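Local coordinates for putative endonuclease/exonuclease/phosphatase family protein (Bacteroides thetaiotaomicron, PDB 3MPR), which probably acts as a metal-dependent nuclease of the endonuclease/exonuclease/phosphatase family, possibly cutting RNA or DNA, at residues A[53-56]-A[57-61]. Residues are numbered along the deposited sequence; the frame is centred on the assembly and turned at random.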
ATOM      1  N   PHE A  53     -13.977  18.489  10.363  1.00 10.97           N
ATOM      2  CA  PHE A  53     -14.237  19.853  10.775  1.00 11.89           C
ATOM      3  C   PHE A  53     -13.019  20.669  10.372  1.00 12.20           C
ATOM      4  O   PHE A  53     -11.973  20.114  10.056  1.00 13.80           O
ATOM      5  CB  PHE A  53     -14.479  19.920  12.287  1.00 10.51           C
ATOM      6  CG  PHE A  53     -15.755  19.270  12.723  1.00 19.85           C
ATOM      7  CD1 PHE A  53     -16.976  19.825  12.392  1.00 23.94           C
ATOM      8  CD2 PHE A  53     -15.733  18.119  13.492  1.00 26.31           C
ATOM      9  CE1 PHE A  53     -18.156  19.235  12.797  1.00 30.01           C
ATOM     10  CE2 PHE A  53     -16.910  17.521  13.898  1.00 28.83           C
ATOM     11  CZ  PHE A  53     -18.124  18.080  13.550  1.00 30.71           C
ATOM     12  N   LEU A  54     -13.140  21.990  10.365  1.00  9.55           N
ATOM     13  CA  LEU A  54     -12.033  22.809   9.900  1.00 10.48           C
ATOM     14  C   LEU A  54     -10.742  22.541  10.677  1.00 11.97           C
ATOM     15  O   LEU A  54      -9.663  22.537  10.099  1.00 12.17           O
ATOM     16  CB  LEU A  54     -12.394  24.302   9.961  1.00 16.20           C
ATOM     17  CG  LEU A  54     -11.298  25.288   9.544  1.00 20.52           C
ATOM     18  CD1 LEU A  54     -10.852  25.048   8.108  1.00 19.70           C
ATOM     19  CD2 LEU A  54     -11.759  26.736   9.732  1.00 22.48           C
ATOM     20  N   HIS A  55     -10.836  22.329  11.986  1.00 12.77           N
ATOM     21  CA  HIS A  55      -9.615  22.107  12.751  1.00 13.67           C
ATOM     22  C   HIS A  55      -8.874  20.851  12.288  1.00 13.61           C
ATOM     23  O   HIS A  55      -7.645  20.832  12.247  1.00 10.75           O
ATOM     24  CB  HIS A  55      -9.855  22.123  14.268  1.00 18.15           C
ATOM     25  CG  HIS A  55     -10.527  20.897  14.809  1.00 14.64           C
ATOM     26  ND1 HIS A  55     -11.897  20.772  14.892  1.00 19.30           N
ATOM     27  CD2 HIS A  55     -10.015  19.774  15.363  1.00 13.72           C
ATOM     28  CE1 HIS A  55     -12.201  19.612  15.445  1.00 13.57           C
ATOM     29  NE2 HIS A  55     -11.075  18.986  15.741  1.00 18.24           N
ATOM     30  N   GLN A  56      -9.629  19.823  11.910  1.00 12.54           N
ATOM     31  CA  GLN A  56      -9.045  18.597  11.371  1.00  9.15           C
ATOM     32  C   GLN A  56      -8.371  18.831  10.014  1.00  6.98           C
ATOM     33  O   GLN A  56      -7.344  18.222   9.705  1.00 11.58           O
ATOM     34  CB  GLN A  56     -10.132  17.538  11.215  1.00 11.95           C
ATOM     35  CG  GLN A  56     -10.744  17.072  12.522  1.00  9.27           C
ATOM     36  CD  GLN A  56     -11.794  16.026  12.286  1.00 12.67           C
ATOM     37  OE1 GLN A  56     -11.479  14.854  12.065  1.00 15.93           O
ATOM     38  NE2 GLN A  56     -13.049  16.439  12.300  1.00  7.44           N
ATOM     39  N   LEU A  57      -8.963  19.691   9.189  1.00 10.47           N
ATOM     40  CA  LEU A  57      -8.360  20.024   7.898  1.00  6.85           C
ATOM     41  C   LEU A  57      -7.018  20.712   8.105  1.00 13.04           C
ATOM     42  O   LEU A  57      -6.052  20.439   7.389  1.00 10.18           O
ATOM     43  CB  LEU A  57      -9.301  20.908   7.072  1.00  8.32           C
ATOM     44  CG  LEU A  57     -10.623  20.249   6.650  1.00  8.25           C
ATOM     45  CD1 LEU A  57     -11.500  21.270   5.946  1.00  9.21           C
ATOM     46  CD2 LEU A  57     -10.356  19.041   5.730  1.00 11.39           C
ATOM     47  N   LYS A  58      -6.956  21.611   9.090  1.00 12.41           N
ATOM     48  CA  LYS A  58      -5.714  22.335   9.366  1.00  9.56           C
ATOM     49  C   LYS A  58      -4.620  21.391   9.871  1.00  8.60           C
ATOM     50  O   LYS A  58      -3.455  21.522   9.510  1.00 13.77           O
ATOM     51  CB  LYS A  58      -5.971  23.467  10.369  1.00  7.93           C
ATOM     52  CG  LYS A  58      -6.658  24.657   9.707  1.00 14.01           C
ATOM     53  CD  LYS A  58      -7.058  25.711  10.718  1.00 16.25           C
ATOM     54  CE  LYS A  58      -7.749  26.886  10.032  1.00 18.75           C
ATOM     55  NZ  LYS A  58      -8.239  27.843  11.072  1.00 29.26           N
ATOM     56  N   ASP A  59      -5.010  20.440  10.709  1.00 10.35           N
ATOM     57  CA  ASP A  59      -4.090  19.407  11.182  1.00 10.80           C
ATOM     58  C   ASP A  59      -3.541  18.603  10.014  1.00 14.17           C
ATOM     59  O   ASP A  59      -2.345  18.300   9.950  1.00 11.34           O
ATOM     60  CB  ASP A  59      -4.806  18.429  12.116  1.00 11.24           C
ATOM     61  CG  ASP A  59      -5.300  19.079  13.386  1.00 18.90           C
ATOM     62  OD1 ASP A  59      -4.808  20.178  13.716  1.00 24.11           O
ATOM     63  OD2 ASP A  59      -6.175  18.478  14.049  1.00 14.12           O
HETATM   64  N   MSE A  60      -4.422  18.230   9.097  1.00 11.06           N
HETATM   65  CA  MSE A  60      -3.997  17.390   7.979  1.00 11.21           C
HETATM   66  C   MSE A  60      -3.044  18.149   7.076  1.00 12.44           C
HETATM   67  O   MSE A  60      -2.012  17.623   6.679  1.00 11.74           O
HETATM   68  CB  MSE A  60      -5.200  16.855   7.189  1.00 10.34           C
HETATM   69  CG  MSE A  60      -5.996  15.787   7.929  1.00  7.75           C
HETATM   70 SE   MSE A  60      -4.933  14.136   8.181  1.00 25.84          SE
HETATM   71  CE  MSE A  60      -4.399  13.874   6.335  1.00 19.26           C
ATOM     72  N   LYS A  61      -3.373  19.395   6.755  1.00  9.54           N
ATOM     73  CA  LYS A  61      -2.467  20.186   5.931  1.00  7.43           C
ATOM     74  C   LYS A  61      -1.103  20.348   6.627  1.00 10.79           C
ATOM     75  O   LYS A  61      -0.056  20.225   5.998  1.00 12.00           O
ATOM     76  CB  LYS A  61      -3.088  21.543   5.583  1.00 11.36           C
ATOM     77  CG  LYS A  61      -2.207  22.419   4.714  1.00 18.27           C
ATOM     78  CD  LYS A  61      -2.963  23.654   4.224  1.00 17.36           C
ATOM     79  CE  LYS A  61      -2.071  24.532   3.371  1.00 19.26           C
ATOM     80  NZ  LYS A  61      -2.780  25.800   3.013  1.00 18.61           N
TER
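Asp59 OD2 approaches the His55 imidazole obliquely, while one ring face carries CG of Gln56, set toward the rim. All three lie in the first turns of helix 54-63, which follows strand 46-50 in a DNase I-like fold; Phe53 takes the N-cap position. The carboxylate of Asp59 folds back over the preceding turn because CG stands anti to its own carbonyl carbon (chi1 -64°), bringing Asp59 CG to 3.1 Å from His55 O, and OD2 receives a hydrogen bond from NE1 of Trp28 on helix 28-41. Replacing Asp59 by an alanine would probably leave the Trp28 indole N-H without its acceptor and loosen the tie between the two helices. The helix starts just after Glu51, which binds magnesium in a structure of this protein though not in this chain, and the Gln56 side chain lies about 6 Å from that of Glu51. On another side of the helix, Leu54 and Lys58 pack obliquely: the extended lysine chain runs back toward the N-terminal end, bringing CE to 3.9 Å from Leu54 CG. Leu54 CD1 also approaches Leu57 CD1 at 4.4 Å, and both leucines touch Tyr69 of strand 67-70. Backbone N-H groups of Leu57 to Met60 bond to the carbonyls four residues earlier. Buried Met60, a selenomethionine, bends away at chi2 and chi3 to meet Trp28, Ile35 and Phe87, its CG 3.3 Å from Gln56 O.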